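Aminoglycoside N(3)-acetyltransferase, AAC(3)-IVa (Escherichia coli, PDB 6MN3) probably confers resistance to gentamicin, apramycin and related antibiotics by transferring acetyl from acetyl-CoA to the 3-amino group of their 2-deoxystreptamine ring. Local coordinates at residues F33-D41 / G211-R219; H149-L160 / N188-D199. One frame throughout, in Å; residues are numbered along the deposited sequence.

Contact 1 of 2, residues F33-D41 / G211-R219; sequences FRSVRPLED and GPVGHAFAR
S35 and V36, at the end of the short helix 33-36, pack against the tight β-hairpin that joins strands 208-213 and 216-222 at the border of the mixed sheet. The hairpin reverses through a type II' turn from V213 to A216, closed by backbone bonds between those two residues, with G214 at its positive-phi corner. S35 sets its hydroxyl over the start of the returning strand: OG stands anti to the backbone N (chi1 -174°) and lies 3.3 Å from the methyl CB of A216. V36 comes next and divides its branches between the two arms of the turn. CG2 presses on A216 CB at 3.6 Å, whereas CG1 reaches the carbonyl of V213, with 3.7 Å between V36 CG1 and V213 O. The same valine gives the contact its one hydrogen bond, received by the helix-end carbonyl: H215 N donates to V36 O over 3.2 Å, nearly straight at 167° and tilted a little from the carbonyl plane. V36 also packs on L145 of the neighbouring strand 141-145. At R37 the chain leaves helical geometry, and R37 O lies 3.4 Å from H215 CD2. A cis peptide then leads into P38, whose side chain crosses that of H215 at about a right angle, with P38 CD 3.3 Å from H215 NE2. The far end of that imidazole is held by the N-terminal arm: NE2 is hydrogen-bonded to Y5 O, and W7 meets the ring edge-to-face. L39, buried beside L12 of helix 9-19, closes the contact at the corner of the turn, where L39 CD2 extends to 4.1 Å from G214 CA.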
# COMPACT_ATOMS: atom_id res chain seq x y z
N PHE A 33 3.04 -12.63 -1.75
CA PHE A 33 4.14 -13.58 -1.71
C PHE A 33 3.91 -14.75 -2.65
O PHE A 33 4.88 -15.35 -3.14
CB PHE A 33 4.35 -14.09 -0.28
CG PHE A 33 5.51 -15.03 -0.14
CD1 PHE A 33 6.81 -14.55 -0.21
CD2 PHE A 33 5.31 -16.38 0.04
CE1 PHE A 33 7.89 -15.40 -0.09
CE2 PHE A 33 6.39 -17.25 0.16
CZ PHE A 33 7.68 -16.76 0.09
N ARG A 34 2.65 -15.10 -2.92
CA ARG A 34 2.37 -16.17 -3.87
C ARG A 34 2.94 -15.86 -5.25
O ARG A 34 3.35 -16.77 -5.97
CB ARG A 34 0.86 -16.40 -3.97
CG ARG A 34 0.22 -16.91 -2.69
CD ARG A 34 -1.24 -17.27 -2.91
NE ARG A 34 -2.03 -16.09 -3.24
CZ ARG A 34 -3.09 -16.10 -4.05
NH1 ARG A 34 -3.47 -17.24 -4.62
NH2 ARG A 34 -3.76 -14.98 -4.29
N SER A 35 2.97 -14.58 -5.63
CA SER A 35 3.52 -14.21 -6.93
C SER A 35 5.04 -14.27 -6.94
O SER A 35 5.64 -14.62 -7.96
CB SER A 35 3.04 -12.81 -7.31
OG SER A 35 3.45 -12.47 -8.63
N VAL A 36 5.68 -13.93 -5.82
CA VAL A 36 7.14 -13.89 -5.78
C VAL A 36 7.71 -15.29 -5.60
O VAL A 36 8.74 -15.63 -6.20
CB VAL A 36 7.60 -12.95 -4.66
CG1 VAL A 36 9.11 -12.83 -4.66
CG2 VAL A 36 6.96 -11.58 -4.82
N ARG A 37 7.06 -16.12 -4.79
CA ARG A 37 7.43 -17.49 -4.46
C ARG A 37 7.70 -18.29 -5.74
O ARG A 37 7.07 -18.04 -6.77
CB ARG A 37 6.32 -18.13 -3.61
CG ARG A 37 6.17 -19.63 -3.71
CD ARG A 37 5.24 -20.16 -2.63
NE ARG A 37 3.84 -20.05 -3.02
CZ ARG A 37 2.83 -20.62 -2.37
NH1 ARG A 37 3.07 -21.35 -1.28
NH2 ARG A 37 1.59 -20.47 -2.80
N PRO A 38 8.64 -19.26 -5.72
CA PRO A 38 9.46 -19.64 -4.56
C PRO A 38 10.80 -18.91 -4.44
O PRO A 38 11.43 -18.57 -5.43
CB PRO A 38 9.70 -21.14 -4.81
CG PRO A 38 9.69 -21.27 -6.28
CD PRO A 38 8.71 -20.26 -6.80
N LEU A 39 11.19 -18.66 -3.19
CA LEU A 39 12.49 -18.10 -2.86
C LEU A 39 13.16 -18.97 -1.81
O LEU A 39 12.49 -19.65 -1.03
CB LEU A 39 12.38 -16.67 -2.31
CG LEU A 39 11.32 -15.76 -2.91
CD1 LEU A 39 11.08 -14.57 -2.00
CD2 LEU A 39 11.75 -15.31 -4.29
N GLU A 40 14.49 -18.92 -1.79
CA GLU A 40 15.21 -19.49 -0.66
C GLU A 40 15.06 -18.58 0.54
O GLU A 40 15.28 -17.37 0.44
CB GLU A 40 16.69 -19.68 -1.02
CG GLU A 40 17.43 -20.59 -0.05
CD GLU A 40 18.54 -21.37 -0.72
OE1 GLU A 40 19.62 -20.80 -0.95
OE2 GLU A 40 18.32 -22.57 -1.02
N ASP A 41 14.66 -19.16 1.67
CA ASP A 41 14.43 -18.54 2.98
C ASP A 41 13.07 -17.84 3.06
O ASP A 41 12.79 -17.19 4.07
CB ASP A 41 15.53 -17.55 3.38
CG ASP A 41 16.84 -18.24 3.72
OD1 ASP A 41 16.80 -19.28 4.42
OD2 ASP A 41 17.90 -17.76 3.28
N GLY A 211 9.71 -4.65 -14.01
CA GLY A 211 10.70 -5.69 -14.06
C GLY A 211 10.36 -6.83 -13.13
O GLY A 211 9.35 -6.80 -12.42
N PRO A 212 11.20 -7.86 -13.11
CA PRO A 212 10.94 -9.01 -12.24
C PRO A 212 11.57 -8.87 -10.87
O PRO A 212 12.68 -8.34 -10.70
CB PRO A 212 11.58 -10.16 -13.02
CG PRO A 212 12.75 -9.52 -13.70
CD PRO A 212 12.35 -8.09 -14.00
N VAL A 213 10.84 -9.34 -9.86
CA VAL A 213 11.36 -9.55 -8.52
C VAL A 213 10.93 -10.96 -8.13
O VAL A 213 9.74 -11.22 -7.94
CB VAL A 213 10.86 -8.52 -7.51
CG1 VAL A 213 11.25 -8.93 -6.10
CG2 VAL A 213 11.40 -7.14 -7.84
N GLY A 214 11.89 -11.87 -8.02
CA GLY A 214 11.53 -13.27 -7.88
C GLY A 214 10.84 -13.72 -9.15
O GLY A 214 11.34 -13.48 -10.26
N HIS A 215 9.69 -14.36 -9.01
CA HIS A 215 8.87 -14.71 -10.16
C HIS A 215 7.81 -13.66 -10.47
O HIS A 215 7.05 -13.83 -11.43
CB HIS A 215 8.20 -16.07 -9.94
CG HIS A 215 9.17 -17.20 -9.75
ND1 HIS A 215 9.53 -18.05 -10.77
CD2 HIS A 215 9.86 -17.61 -8.66
CE1 HIS A 215 10.39 -18.94 -10.32
NE2 HIS A 215 10.61 -18.69 -9.04
N ALA A 216 7.76 -12.58 -9.70
CA ALA A 216 6.65 -11.65 -9.76
C ALA A 216 6.92 -10.52 -10.75
O ALA A 216 8.05 -10.05 -10.89
CB ALA A 216 6.38 -11.05 -8.38
N PHE A 217 5.86 -10.11 -11.44
CA PHE A 217 5.85 -8.84 -12.15
C PHE A 217 5.81 -7.71 -11.13
O PHE A 217 4.86 -7.60 -10.35
CB PHE A 217 4.65 -8.79 -13.09
CG PHE A 217 4.53 -7.51 -13.87
CD1 PHE A 217 3.43 -6.68 -13.70
CD2 PHE A 217 5.50 -7.15 -14.79
CE1 PHE A 217 3.32 -5.50 -14.43
CE2 PHE A 217 5.39 -5.98 -15.52
CZ PHE A 217 4.29 -5.15 -15.33
N ALA A 218 6.85 -6.88 -11.11
CA ALA A 218 6.98 -5.82 -10.13
C ALA A 218 6.87 -4.46 -10.80
O ALA A 218 7.38 -4.26 -11.91
CB ALA A 218 8.31 -5.91 -9.38
N ARG A 219 6.20 -3.53 -10.13
CA ARG A 219 6.03 -2.17 -10.62
C ARG A 219 6.49 -1.20 -9.54
O ARG A 219 6.14 -1.36 -8.37
CB ARG A 219 4.57 -1.89 -11.00
CG ARG A 219 4.23 -2.37 -12.40
CD ARG A 219 2.74 -2.37 -12.65
NE ARG A 219 2.08 -3.53 -12.06
CZ ARG A 219 0.94 -4.04 -12.50
NH1 ARG A 219 0.32 -3.49 -13.53
NH2 ARG A 219 0.41 -5.10 -11.91

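Contact 2 of 2, residues H149-L160 / N188-D199; sequences HDANTTLHLAEL and NDHCCERFALAD. With ZN (zinc ion), chain D.
With CG turned beside the backbone N and away from the carbonyl carbon, H156 (chi1 -81°) and F195 (chi1 -81°) bring their rings together from the two segments. The edge of F195 points into the face of H156, centroids 4.9 Å apart and planes at 66°, and F195 CZ lies over the centre of the imidazole. L155 covers one face of the phenyl ring with CB, a CH-pi contact, while C192 CB lies over the opposite face. C192 SG stands at the edge of the H156 ring, 3.4 Å from H156 NE2. About one turn along the helix from H156, E159 spreads its carboxylate between two donors of the other segment. Its OE2 offers the syn lone pair to H190 NE2 at 2.8 Å and also bonds Y166 OH; its OE1 takes N188 ND2 at 2.7 Å from above the carboxylate plane, and more weakly H156 ND1 of its own helix. H190 is fixed at its other nitrogen too, since C192 N donates to H190 ND1 over 3.1 Å, which ties the cysteine's backbone to the carboxylate through one imidazole. Just before that cysteine in sequence, C191 turns away and binds zinc through SG at 2.3 Å, with H243, C249 and C252 completing the site. The grouping of C192, H156 and E159 is consistent with a Cys-His-Glu triad, though its H156-E159 bond is weak; the neighbouring zinc site has three cysteines and one histidine.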
# COMPACT_ATOMS: atom_id res chain seq x y z
N HIS A 149 -2.58 -2.23 -9.51
CA HIS A 149 -2.81 -0.93 -8.90
C HIS A 149 -4.05 -0.90 -8.02
O HIS A 149 -4.25 0.08 -7.29
CB HIS A 149 -2.91 0.15 -9.98
CG HIS A 149 -1.58 0.67 -10.42
ND1 HIS A 149 -0.88 1.62 -9.71
CD2 HIS A 149 -0.82 0.37 -11.50
CE1 HIS A 149 0.26 1.88 -10.34
NE2 HIS A 149 0.32 1.13 -11.42
N ASP A 150 -4.89 -1.94 -8.06
CA ASP A 150 -6.02 -2.01 -7.15
C ASP A 150 -5.58 -2.09 -5.70
O ASP A 150 -6.38 -1.81 -4.80
CB ASP A 150 -6.90 -3.22 -7.50
CG ASP A 150 -6.16 -4.53 -7.40
OD1 ASP A 150 -4.92 -4.53 -7.53
OD2 ASP A 150 -6.82 -5.57 -7.20
N ALA A 151 -4.33 -2.45 -5.44
CA ALA A 151 -3.75 -2.45 -4.10
C ALA A 151 -2.90 -1.22 -3.84
O ALA A 151 -2.36 -1.08 -2.74
CB ALA A 151 -2.93 -3.71 -3.88
N ASN A 152 -2.75 -0.32 -4.82
CA ASN A 152 -1.98 0.90 -4.65
C ASN A 152 -2.70 1.86 -3.72
O ASN A 152 -3.45 2.73 -4.17
CB ASN A 152 -1.71 1.56 -6.01
CG ASN A 152 -0.66 2.65 -5.93
OD1 ASN A 152 -0.25 3.07 -4.84
ND2 ASN A 152 -0.22 3.13 -7.09
N THR A 153 -2.47 1.71 -2.41
CA THR A 153 -3.18 2.50 -1.41
C THR A 153 -2.98 3.99 -1.62
O THR A 153 -3.88 4.79 -1.31
CB THR A 153 -2.73 2.08 -0.01
OG1 THR A 153 -3.12 0.72 0.23
CG2 THR A 153 -3.35 2.96 1.06
N THR A 154 -1.83 4.40 -2.16
CA THR A 154 -1.57 5.82 -2.39
C THR A 154 -2.63 6.45 -3.29
O THR A 154 -2.90 7.65 -3.17
CB THR A 154 -0.17 6.00 -2.99
OG1 THR A 154 0.81 5.48 -2.07
CG2 THR A 154 0.14 7.46 -3.25
N LEU A 155 -3.26 5.66 -4.16
CA LEU A 155 -4.34 6.19 -4.98
C LEU A 155 -5.53 6.64 -4.14
O LEU A 155 -6.20 7.62 -4.48
CB LEU A 155 -4.77 5.15 -6.01
CG LEU A 155 -3.82 4.99 -7.20
CD1 LEU A 155 -4.29 3.89 -8.13
CD2 LEU A 155 -3.67 6.31 -7.94
N HIS A 156 -5.80 5.94 -3.03
CA HIS A 156 -6.86 6.38 -2.13
C HIS A 156 -6.53 7.74 -1.52
O HIS A 156 -7.42 8.56 -1.30
CB HIS A 156 -7.08 5.34 -1.03
CG HIS A 156 -7.93 4.19 -1.44
ND1 HIS A 156 -9.26 4.33 -1.79
CD2 HIS A 156 -7.65 2.87 -1.57
CE1 HIS A 156 -9.76 3.15 -2.11
NE2 HIS A 156 -8.80 2.25 -1.98
N LEU A 157 -5.25 7.98 -1.24
CA LEU A 157 -4.83 9.30 -0.77
C LEU A 157 -5.10 10.36 -1.83
O LEU A 157 -5.48 11.49 -1.50
CB LEU A 157 -3.35 9.27 -0.39
CG LEU A 157 -2.59 10.60 -0.29
CD1 LEU A 157 -3.13 11.45 0.86
CD2 LEU A 157 -1.10 10.35 -0.12
N ALA A 158 -4.90 10.01 -3.10
CA ALA A 158 -5.14 10.96 -4.18
C ALA A 158 -6.61 11.34 -4.27
O ALA A 158 -6.93 12.51 -4.54
CB ALA A 158 -4.64 10.39 -5.50
N GLU A 159 -7.51 10.38 -4.06
CA GLU A 159 -8.93 10.69 -4.04
C GLU A 159 -9.25 11.71 -2.96
O GLU A 159 -10.03 12.65 -3.18
CB GLU A 159 -9.75 9.42 -3.83
CG GLU A 159 -9.63 8.38 -4.92
CD GLU A 159 -10.36 7.10 -4.57
OE1 GLU A 159 -10.08 6.54 -3.49
OE2 GLU A 159 -11.22 6.66 -5.36
N LEU A 160 -8.66 11.54 -1.77
CA LEU A 160 -8.96 12.44 -0.66
C LEU A 160 -8.38 13.82 -0.90
O LEU A 160 -9.00 14.83 -0.55
CB LEU A 160 -8.44 11.84 0.64
CG LEU A 160 -9.30 10.68 1.16
CD1 LEU A 160 -8.64 10.01 2.35
CD2 LEU A 160 -10.69 11.18 1.52
N ASN A 188 -13.87 6.68 1.15
CA ASN A 188 -13.94 6.57 -0.31
C ASN A 188 -13.48 5.18 -0.74
O ASN A 188 -12.39 4.98 -1.26
CB ASN A 188 -13.10 7.67 -0.95
CG ASN A 188 -11.72 7.79 -0.32
OD1 ASN A 188 -11.60 8.07 0.87
ND2 ASN A 188 -10.68 7.56 -1.11
N ASP A 189 -14.36 4.21 -0.51
CA ASP A 189 -14.08 2.81 -0.81
C ASP A 189 -14.96 2.33 -1.96
O ASP A 189 -16.11 2.75 -2.10
CB ASP A 189 -14.29 1.92 0.41
CG ASP A 189 -13.38 0.71 0.42
OD1 ASP A 189 -12.92 0.30 1.51
OD2 ASP A 189 -13.11 0.16 -0.67
N HIS A 190 -14.40 1.44 -2.77
CA HIS A 190 -15.12 0.83 -3.88
C HIS A 190 -14.41 -0.47 -4.24
O HIS A 190 -13.55 -0.95 -3.49
CB HIS A 190 -15.21 1.79 -5.08
CG HIS A 190 -13.96 2.58 -5.32
ND1 HIS A 190 -12.99 2.17 -6.20
CD2 HIS A 190 -13.53 3.75 -4.79
CE1 HIS A 190 -12.00 3.06 -6.21
NE2 HIS A 190 -12.31 4.03 -5.36
N CYS A 191 -14.76 -1.03 -5.40
CA CYS A 191 -14.14 -2.28 -5.83
C CYS A 191 -12.66 -2.11 -6.16
O CYS A 191 -11.94 -3.11 -6.26
CB CYS A 191 -14.88 -2.84 -7.04
SG CYS A 191 -14.62 -1.90 -8.56
N CYS A 192 -12.20 -0.87 -6.35
CA CYS A 192 -10.81 -0.52 -6.64
C CYS A 192 -10.29 -1.13 -7.93
O CYS A 192 -9.10 -1.00 -8.24
CB CYS A 192 -9.89 -0.92 -5.48
SG CYS A 192 -10.28 -0.13 -3.90
N GLU A 193 -11.16 -1.78 -8.71
CA GLU A 193 -10.71 -2.39 -9.97
C GLU A 193 -10.26 -1.32 -10.96
O GLU A 193 -9.29 -1.53 -11.70
CB GLU A 193 -11.84 -3.23 -10.56
CG GLU A 193 -11.99 -4.60 -9.93
CD GLU A 193 -13.29 -5.28 -10.30
OE1 GLU A 193 -14.33 -4.94 -9.69
OE2 GLU A 193 -13.29 -6.14 -11.20
N ARG A 194 -10.95 -0.18 -10.99
CA ARG A 194 -10.61 0.89 -11.91
C ARG A 194 -9.30 1.59 -11.56
O ARG A 194 -8.87 2.47 -12.31
CB ARG A 194 -11.74 1.92 -11.97
CG ARG A 194 -13.07 1.34 -12.43
CD ARG A 194 -13.34 1.68 -13.89
NE ARG A 194 -13.58 3.11 -14.08
CZ ARG A 194 -13.90 3.66 -15.24
NH1 ARG A 194 -14.03 2.91 -16.32
NH2 ARG A 194 -14.10 4.97 -15.32
N PHE A 195 -8.66 1.22 -10.45
CA PHE A 195 -7.32 1.71 -10.17
C PHE A 195 -6.32 1.27 -11.23
O PHE A 195 -5.27 1.91 -11.38
CB PHE A 195 -6.84 1.23 -8.79
CG PHE A 195 -7.37 2.04 -7.64
CD1 PHE A 195 -8.29 3.05 -7.85
CD2 PHE A 195 -6.95 1.78 -6.35
CE1 PHE A 195 -8.78 3.80 -6.79
CE2 PHE A 195 -7.43 2.52 -5.28
CZ PHE A 195 -8.35 3.53 -5.50
N ALA A 196 -6.62 0.20 -11.97
CA ALA A 196 -5.73 -0.28 -13.02
C ALA A 196 -5.56 0.73 -14.15
O ALA A 196 -4.63 0.59 -14.95
CB ALA A 196 -6.24 -1.61 -13.57
N LEU A 197 -6.44 1.74 -14.23
CA LEU A 197 -6.25 2.80 -15.21
C LEU A 197 -4.93 3.54 -14.99
O LEU A 197 -4.29 3.97 -15.95
CB LEU A 197 -7.41 3.79 -15.15
CG LEU A 197 -8.80 3.28 -15.52
CD1 LEU A 197 -9.84 4.36 -15.26
CD2 LEU A 197 -8.84 2.83 -16.97
N ALA A 198 -4.51 3.68 -13.73
CA ALA A 198 -3.26 4.36 -13.42
C ALA A 198 -2.06 3.67 -14.05
O ALA A 198 -1.04 4.33 -14.29
CB ALA A 198 -3.08 4.46 -11.91
N ASP A 199 -2.16 2.37 -14.33
CA ASP A 199 -1.05 1.66 -14.96
C ASP A 199 -0.69 2.28 -16.30
O ASP A 199 0.48 2.58 -16.57
CB ASP A 199 -1.40 0.18 -15.12
CG ASP A 199 -0.18 -0.68 -15.34
OD1 ASP A 199 0.57 -0.90 -14.37
OD2 ASP A 199 0.03 -1.14 -16.48
ZN ZN D . -16.62 -1.08 -9.46

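Overall arrangement
Both contacts are partly buried, but contact 2 lies deeper, its centre about 10 Å from the centre of the chain, against about 17 Å for contact 1, and buries 710 Å² where contact 1 buries 306 Å². Contact 1 is packing at the sheet border, a helix end against a hairpin turn, made by a histidine, a serine hydroxyl and small apolar groups, with a single backbone hydrogen bond. Contact 2 joins loops and helix starts through a phenyl ring, imidazoles, a carboxylate, an amide and a cysteine sulfur, next to the zinc site. Their centres are 22 Å apart, yet they meet directly: R219 NH1 forms a salt bridge with D199 OD1 at 2.7 Å. Helix 197-204 of contact 2 is followed in the chain by strand 208-213 of contact 1.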